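PDB 3BGK: ADP-dependent (S)-NAD(P)H-hydrate dehydratase from Streptococcus mutans, which probably removes water from the S epimer of hydrated NAD(P)H, a damaged cofactor, at the expense of ADP and so restores NAD(P)H. Local coordinates for residues R60-G65 and D117-Q122; V129-G134 and D146-A151. One frame throughout, in Å; residues are numbered along the deposited sequence.

Overall arrangement
Both contacts press a helix onto the same side of one mixed beta-sheet, and their centres lie about 8 Å apart. Interaction 1 sets helix 116-125 on strand 60-64; interaction 2, wholly later in the chain, sets helix 139-151 on strand 128-131. The two strands are parallel neighbours, probably bonded by L130 N to L62 O (2.8 Å) and I64 N to L130 O (2.9 Å), and I64 also packs on V129 and V148, so one apolar layer runs through both contacts. Helix 116-125 leads directly into strand 128-131. Together they form part of one helical layer of the alpha/beta sandwich, with the predicted NAD(P)HX-binding G134 just beyond strand 128-131.

Interaction 1 of 2, residues R60-G65 and D117-Q122; sequences RVLLIG and DRLSEQ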
ATOM      1  N   ARG A  60      -1.992 -20.826 -15.875  1.00 15.58           N
ATOM      2  CA  ARG A  60      -1.531 -19.459 -16.097  1.00 14.81           C
ATOM      3  C   ARG A  60      -2.675 -18.636 -16.670  1.00 14.25           C
ATOM      4  O   ARG A  60      -3.258 -18.995 -17.708  1.00 14.18           O
ATOM      5  CB  ARG A  60      -0.347 -19.428 -17.062  1.00 14.90           C
ATOM      6  CG  ARG A  60       0.768 -20.420 -16.743  1.00 15.80           C
ATOM      7  CD  ARG A  60       1.881 -20.364 -17.781  1.00 16.64           C
ATOM      8  N   VAL A  61      -3.001 -17.542 -15.984  1.00 13.17           N
ATOM      9  CA  VAL A  61      -4.064 -16.650 -16.416  1.00 12.00           C
ATOM     10  C   VAL A  61      -3.469 -15.341 -16.888  1.00 11.81           C
ATOM     11  O   VAL A  61      -2.561 -14.799 -16.253  1.00 11.68           O
ATOM     12  CB  VAL A  61      -5.069 -16.348 -15.280  1.00 11.89           C
ATOM     13  CG1 VAL A  61      -6.256 -15.547 -15.804  1.00 10.76           C
ATOM     14  CG2 VAL A  61      -5.547 -17.633 -14.624  1.00 11.85           C
ATOM     15  N   LEU A  62      -3.983 -14.847 -18.011  1.00 11.34           N
ATOM     16  CA  LEU A  62      -3.737 -13.486 -18.446  1.00 10.74           C
ATOM     17  C   LEU A  62      -5.017 -12.659 -18.265  1.00 10.57           C
ATOM     18  O   LEU A  62      -6.098 -13.038 -18.735  1.00 10.32           O
ATOM     19  CB  LEU A  62      -3.224 -13.449 -19.899  1.00 10.62           C
ATOM     20  CG  LEU A  62      -3.037 -12.074 -20.567  1.00 10.36           C
ATOM     21  CD1 LEU A  62      -1.855 -11.299 -20.000  1.00  9.56           C
ATOM     22  CD2 LEU A  62      -2.908 -12.197 -22.073  1.00  9.38           C
ATOM     23  N   LEU A  63      -4.892 -11.539 -17.560  1.00 10.17           N
ATOM     24  CA  LEU A  63      -6.007 -10.625 -17.365  1.00  9.67           C
ATOM     25  C   LEU A  63      -5.757  -9.433 -18.255  1.00  9.51           C
ATOM     26  O   LEU A  63      -4.622  -8.982 -18.373  1.00  9.96           O
ATOM     27  CB  LEU A  63      -6.112 -10.189 -15.903  1.00  9.63           C
ATOM     28  CG  LEU A  63      -6.707 -11.187 -14.906  1.00  9.75           C
ATOM     29  CD1 LEU A  63      -5.710 -12.250 -14.502  1.00 10.04           C
ATOM     30  CD2 LEU A  63      -7.220 -10.467 -13.685  1.00  9.95           C
ATOM     31  N   ILE A  64      -6.808  -8.945 -18.903  1.00  9.17           N
ATOM     32  CA  ILE A  64      -6.704  -7.819 -19.814  1.00  9.00           C
ATOM     33  C   ILE A  64      -7.825  -6.849 -19.484  1.00  9.30           C
ATOM     34  O   ILE A  64      -8.997  -7.184 -19.624  1.00  9.42           O
ATOM     35  CB  ILE A  64      -6.805  -8.269 -21.291  1.00  8.97           C
ATOM     36  CG1 ILE A  64      -5.769  -9.353 -21.596  1.00  8.60           C
ATOM     37  CG2 ILE A  64      -6.646  -7.082 -22.237  1.00  8.07           C
ATOM     38  CD1 ILE A  64      -6.010 -10.079 -22.888  1.00  8.94           C
ATOM     39  N   GLY A  65      -7.454  -5.659 -19.033  1.00  9.49           N
ATOM     40  CA  GLY A  65      -8.417  -4.657 -18.601  1.00 10.26           C
ATOM     41  C   GLY A  65      -7.736  -3.556 -17.813  1.00 10.93           C
ATOM     42  O   GLY A  65      -6.536  -3.344 -17.943  1.00 10.69           O
ATOM     43  N   ASP A 117       3.076  -6.741 -29.486  1.00 24.46           N
ATOM     44  CA  ASP A 117       3.860  -7.971 -29.632  1.00 24.20           C
ATOM     45  C   ASP A 117       4.001  -8.730 -28.317  1.00 23.77           C
ATOM     46  O   ASP A 117       4.006  -9.964 -28.309  1.00 23.53           O
ATOM     47  CB  ASP A 117       5.233  -7.683 -30.258  1.00 24.46           C
ATOM     48  CG  ASP A 117       5.164  -7.494 -31.785  1.00 25.60           C
ATOM     49  OD1 ASP A 117       4.078  -7.696 -32.382  1.00 25.77           O
ATOM     50  OD2 ASP A 117       6.202  -7.141 -32.392  1.00 26.36           O
ATOM     51  N   ARG A 118       4.098  -7.992 -27.208  1.00 23.32           N
ATOM     52  CA  ARG A 118       4.148  -8.610 -25.885  1.00 22.77           C
ATOM     53  C   ARG A 118       2.782  -9.180 -25.483  1.00 22.47           C
ATOM     54  O   ARG A 118       2.702 -10.291 -24.953  1.00 22.39           O
ATOM     55  CB  ARG A 118       4.698  -7.650 -24.823  1.00 22.74           C
ATOM     56  CG  ARG A 118       4.922  -8.319 -23.474  1.00 22.88           C
ATOM     57  CD  ARG A 118       5.481  -7.381 -22.431  1.00 23.35           C
ATOM     58  NE  ARG A 118       6.937  -7.262 -22.521  1.00 24.07           N
ATOM     59  CZ  ARG A 118       7.585  -6.120 -22.737  1.00 24.22           C
ATOM     60  NH1 ARG A 118       6.917  -4.979 -22.874  1.00 24.96           N
ATOM     61  NH2 ARG A 118       8.908  -6.114 -22.798  1.00 23.68           N
ATOM     62  N   LEU A 119       1.717  -8.420 -25.746  1.00 21.95           N
ATOM     63  CA  LEU A 119       0.349  -8.897 -25.531  1.00 21.70           C
ATOM     64  C   LEU A 119       0.097 -10.212 -26.259  1.00 21.59           C
ATOM     65  O   LEU A 119      -0.504 -11.123 -25.694  1.00 21.50           O
ATOM     66  CB  LEU A 119      -0.683  -7.843 -25.960  1.00 21.61           C
ATOM     67  CG  LEU A 119      -2.169  -8.237 -25.963  1.00 21.38           C
ATOM     68  CD1 LEU A 119      -2.692  -8.600 -24.569  1.00 21.00           C
ATOM     69  CD2 LEU A 119      -3.014  -7.136 -26.575  1.00 21.00           C
ATOM     70  N   SER A 120       0.563 -10.294 -27.507  1.00 21.51           N
ATOM     71  CA  SER A 120       0.458 -11.506 -28.319  1.00 21.55           C
ATOM     72  C   SER A 120       1.197 -12.687 -27.694  1.00 21.29           C
ATOM     73  O   SER A 120       0.611 -13.756 -27.505  1.00 21.33           O
ATOM     74  CB  SER A 120       0.971 -11.256 -29.741  1.00 21.64           C
ATOM     75  OG  SER A 120      -0.083 -10.855 -30.597  1.00 22.36           O
ATOM     76  N   GLU A 121       2.478 -12.484 -27.378  1.00 21.02           N
ATOM     77  CA  GLU A 121       3.308 -13.492 -26.717  1.00 20.69           C
ATOM     78  C   GLU A 121       2.633 -14.008 -25.452  1.00 20.45           C
ATOM     79  O   GLU A 121       2.604 -15.215 -25.208  1.00 20.76           O
ATOM     80  CB  GLU A 121       4.692 -12.919 -26.370  1.00 20.78           C
ATOM     81  CG  GLU A 121       5.625 -12.722 -27.563  1.00 21.12           C
ATOM     82  N   GLN A 122       2.075 -13.091 -24.664  1.00 19.93           N
ATOM     83  CA  GLN A 122       1.446 -13.445 -23.395  1.00 19.65           C
ATOM     84  C   GLN A 122       0.148 -14.237 -23.549  1.00 19.39           C
ATOM     85  O   GLN A 122      -0.174 -15.064 -22.692  1.00 19.75           O
ATOM     86  CB  GLN A 122       1.228 -12.201 -22.517  1.00 19.50           C
ATOM     87  CG  GLN A 122       2.516 -11.615 -21.927  1.00 19.50           C
ATOM     88  CD  GLN A 122       3.267 -12.583 -21.012  1.00 20.08           C
ATOM     89  OE1 GLN A 122       2.661 -13.313 -20.221  1.00 21.56           O
ATOM     90  NE2 GLN A 122       4.591 -12.578 -21.107  1.00 18.17           N
TER
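L62 reaches from strand 60-64 to the last turn of helix segment 117-122 and loses more surface there than any other residue of the pair. Its CG lies anti to the backbone N (chi1 174°), which carries the forked end out from the strand to the helix. One branch, CD1, meets Q122 CB at 4.1 Å, while the other, CD2, rests on the backbone carbonyl carbon, Q122 C, at 4.0 Å. A branched leucine suits this place because its two methyls cover both the root of a side chain and the main chain beside it. The side chains of L62 and Q122 cross at about a right angle. Q122 serves the contact through its aliphatic base; its chain bends at chi2 (-61°), and the polar amide stays farther from L62, at a partly exposed position. One turn back, L119 brings its CD1 to within 4.4 Å of L62 CD2 and 4.0 Å of I64 CD1, again crossing I64 roughly at right angles. No hydrogen bond spans the two segments: the helix bonds its backbone internally, as Q122 N does to R118 O, and the strand bonds to its neighbours in the sheet. This is part of one of the two helical layers of a ribokinase-like alpha/beta sandwich. Helix 116-125 forms the crossover from strand 109-112, outermost within this chain, to strand 128-131 and passes over strand 60-64 with its direction largely reversed, the segment axes making 145° and approaching to 10.4 Å. Strand alternation sends L62 and I64 to this helix, whereas V61 and L63 pack on helix 71-83. L119 also touches F111 of strand 109-112 and V147 of helix 139-151, while R118 forms a salt bridge with E115 and packs on Y68 of a second subunit.

Interaction 2 of 2, residues V129-G134 and D146-A151; sequences VLMGPG and DVVWQA
V148 projects from helix 139-151 at two side chains of strand 128-131, V129 and M131, which alternation of the strand places on the same face. The direct contact is entirely apolar. V129 and V148 meet tip to tip, CG1 of V129 lying 4.1 Å from CG1 of V148; both are compact, beta-branched residues that present a methyl with little conformational freedom. M131, present as selenomethionine, makes the broader contact. It runs out fully extended through its first two torsions (chi1 -175°, chi2 -174°), so its SE arrives over the branch point of V148, 3.9 Å from V148 CB and 4.0 Å from V148 CG2. A bend at chi3 (45°) then turns the terminal methyl alongside the valine, with M131 CE at 4.2 Å from V148 CG1. A long, unbranched, polarisable chain is well suited to spanning the gap between sheet and helix. I64 of the adjoining strand touches all three of these residues and closes the layer beside them.

Hydrogen bonding lies to the sides of this packing rather than across it. The backbones of V129 and M131 both pair with I159 in strand 157-161, and the helix keeps its own bonds, such as Q150 N to D146 O at 3.2 Å. Aromatic and cationic contacts come from the next helical residue, W149, whose indole meets the ring of F145 and makes a cation-pi contact with R171.

Beyond M131 the chain enters a G-P-G loop. G132 adopts backbone angles at which a CB would collide with the preceding carbonyl O, and G134 is a predicted NAD(P)HX-binding residue. The helix that follows this loop packs back on its own strand, as in a beta-alpha-beta crossover, here strand 128-131, helix 139-151 and the parallel strand 157-161.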
ATOM      1  N   VAL A 129      -7.684 -16.747 -20.429  1.00 14.89           N
ATOM      2  CA  VAL A 129      -7.639 -15.317 -20.716  1.00 15.08           C
ATOM      3  C   VAL A 129      -8.918 -14.644 -20.227  1.00 15.56           C
ATOM      4  O   VAL A 129     -10.016 -14.930 -20.718  1.00 15.54           O
ATOM      5  CB  VAL A 129      -7.371 -15.016 -22.219  1.00 15.09           C
ATOM      6  CG1 VAL A 129      -7.433 -13.506 -22.500  1.00 14.46           C
ATOM      7  CG2 VAL A 129      -6.015 -15.576 -22.644  1.00 14.44           C
ATOM      8  N   LEU A 130      -8.769 -13.774 -19.230  1.00 15.96           N
ATOM      9  CA  LEU A 130      -9.888 -13.004 -18.712  1.00 16.43           C
ATOM     10  C   LEU A 130      -9.817 -11.588 -19.259  1.00 17.05           C
ATOM     11  O   LEU A 130      -8.992 -10.779 -18.837  1.00 17.22           O
ATOM     12  CB  LEU A 130      -9.918 -13.006 -17.175  1.00 15.93           C
ATOM     13  CG  LEU A 130     -10.823 -12.002 -16.439  1.00 15.32           C
ATOM     14  CD1 LEU A 130     -12.282 -12.019 -16.926  1.00 14.43           C
ATOM     15  CD2 LEU A 130     -10.762 -12.236 -14.943  1.00 15.10           C
HETATM   16  N   MSE A 131     -10.699 -11.292 -20.198  1.00 17.86           N
HETATM   17  CA  MSE A 131     -10.727  -9.978 -20.798  1.00 18.88           C
HETATM   18  C   MSE A 131     -12.016  -9.263 -20.424  1.00 19.21           C
HETATM   19  O   MSE A 131     -13.090  -9.848 -20.484  1.00 19.26           O
HETATM   20  CB  MSE A 131     -10.593 -10.114 -22.306  1.00 18.93           C
HETATM   21  CG  MSE A 131     -10.498  -8.808 -23.058  1.00 21.00           C
HETATM   22 SE   MSE A 131     -10.513  -9.120 -24.982  1.00 25.10          SE
HETATM   23  CE  MSE A 131     -11.957 -10.427 -25.097  1.00 21.54           C
ATOM     24  N   GLY A 132     -11.904  -8.007 -20.005  1.00 20.13           N
ATOM     25  CA  GLY A 132     -13.087  -7.174 -19.846  1.00 21.10           C
ATOM     26  C   GLY A 132     -13.213  -6.263 -18.641  1.00 21.77           C
ATOM     27  O   GLY A 132     -13.755  -5.162 -18.773  1.00 21.91           O
ATOM     28  N   PRO A 133     -12.752  -6.711 -17.454  1.00 22.35           N
ATOM     29  CA  PRO A 133     -12.962  -5.846 -16.288  1.00 22.77           C
ATOM     30  C   PRO A 133     -12.182  -4.536 -16.409  1.00 23.15           C
ATOM     31  O   PRO A 133     -10.952  -4.533 -16.390  1.00 23.11           O
ATOM     32  CB  PRO A 133     -12.472  -6.697 -15.102  1.00 22.86           C
ATOM     33  CG  PRO A 133     -11.610  -7.754 -15.687  1.00 22.48           C
ATOM     34  CD  PRO A 133     -12.057  -7.968 -17.105  1.00 22.43           C
ATOM     35  N   GLY A 134     -12.912  -3.438 -16.572  1.00 23.78           N
ATOM     36  CA  GLY A 134     -12.307  -2.123 -16.747  1.00 24.49           C
ATOM     37  C   GLY A 134     -11.682  -1.878 -18.111  1.00 25.06           C
ATOM     38  O   GLY A 134     -10.934  -0.912 -18.287  1.00 25.22           O
ATOM     39  N   ASP A 146      -9.685  -7.200 -30.526  1.00 25.38           N
ATOM     40  CA  ASP A 146      -9.429  -7.860 -31.802  1.00 25.55           C
ATOM     41  C   ASP A 146      -8.088  -8.591 -31.876  1.00 25.40           C
ATOM     42  O   ASP A 146      -7.967  -9.571 -32.609  1.00 25.32           O
ATOM     43  CB  ASP A 146      -9.594  -6.872 -32.963  1.00 25.66           C
ATOM     44  CG  ASP A 146     -11.048  -6.481 -33.199  1.00 25.80           C
ATOM     45  OD1 ASP A 146     -11.944  -7.351 -33.098  1.00 25.93           O
ATOM     46  OD2 ASP A 146     -11.296  -5.296 -33.493  1.00 26.45           O
ATOM     47  N   VAL A 147      -7.093  -8.120 -31.124  1.00 25.42           N
ATOM     48  CA  VAL A 147      -5.810  -8.825 -31.015  1.00 25.53           C
ATOM     49  C   VAL A 147      -6.047 -10.162 -30.319  1.00 25.64           C
ATOM     50  O   VAL A 147      -5.732 -11.225 -30.864  1.00 25.77           O
ATOM     51  CB  VAL A 147      -4.733  -8.001 -30.247  1.00 25.54           C
ATOM     52  CG1 VAL A 147      -3.480  -8.838 -29.987  1.00 25.38           C
ATOM     53  CG2 VAL A 147      -4.369  -6.748 -31.018  1.00 25.53           C
ATOM     54  N   VAL A 148      -6.636 -10.083 -29.125  1.00 25.70           N
ATOM     55  CA  VAL A 148      -6.978 -11.249 -28.312  1.00 25.35           C
ATOM     56  C   VAL A 148      -7.820 -12.227 -29.112  1.00 25.30           C
ATOM     57  O   VAL A 148      -7.475 -13.399 -29.202  1.00 25.81           O
ATOM     58  CB  VAL A 148      -7.727 -10.824 -27.024  1.00 25.31           C
ATOM     59  CG1 VAL A 148      -8.258 -12.041 -26.259  1.00 25.21           C
ATOM     60  CG2 VAL A 148      -6.823  -9.980 -26.154  1.00 24.87           C
ATOM     61  N   TRP A 149      -8.903 -11.733 -29.708  1.00 25.03           N
ATOM     62  CA  TRP A 149      -9.824 -12.564 -30.479  1.00 24.80           C
ATOM     63  C   TRP A 149      -9.146 -13.368 -31.594  1.00 24.77           C
ATOM     64  O   TRP A 149      -9.544 -14.498 -31.874  1.00 24.87           O
ATOM     65  CB  TRP A 149     -10.957 -11.708 -31.055  1.00 24.78           C
ATOM     66  CG  TRP A 149     -12.169 -12.512 -31.413  1.00 24.79           C
ATOM     67  CD1 TRP A 149     -12.556 -12.910 -32.665  1.00 24.71           C
ATOM     68  CD2 TRP A 149     -13.138 -13.044 -30.504  1.00 24.12           C
ATOM     69  NE1 TRP A 149     -13.713 -13.651 -32.587  1.00 24.76           N
ATOM     70  CE2 TRP A 149     -14.091 -13.749 -31.274  1.00 24.12           C
ATOM     71  CE3 TRP A 149     -13.296 -12.991 -29.111  1.00 24.19           C
ATOM     72  CZ2 TRP A 149     -15.190 -14.393 -30.700  1.00 24.27           C
ATOM     73  CZ3 TRP A 149     -14.391 -13.632 -28.539  1.00 24.38           C
ATOM     74  CH2 TRP A 149     -15.319 -14.327 -29.335  1.00 24.30           C
ATOM     75  N   GLN A 150      -8.121 -12.794 -32.222  1.00 24.83           N
ATOM     76  CA  GLN A 150      -7.380 -13.491 -33.288  1.00 24.95           C
ATOM     77  C   GLN A 150      -6.245 -14.385 -32.764  1.00 24.62           C
ATOM     78  O   GLN A 150      -5.765 -15.273 -33.474  1.00 24.65           O
ATOM     79  CB  GLN A 150      -6.838 -12.497 -34.323  1.00 25.05           C
ATOM     80  CG  GLN A 150      -7.921 -11.839 -35.186  1.00 26.05           C
ATOM     81  N   ALA A 151      -5.831 -14.146 -31.520  1.00 24.05           N
ATOM     82  CA  ALA A 151      -4.725 -14.886 -30.917  1.00 23.56           C
ATOM     83  C   ALA A 151      -5.161 -16.056 -30.019  1.00 23.20           C
ATOM     84  O   ALA A 151      -4.335 -16.892 -29.636  1.00 23.15           O
ATOM     85  CB  ALA A 151      -3.804 -13.928 -30.154  1.00 23.68           C
TER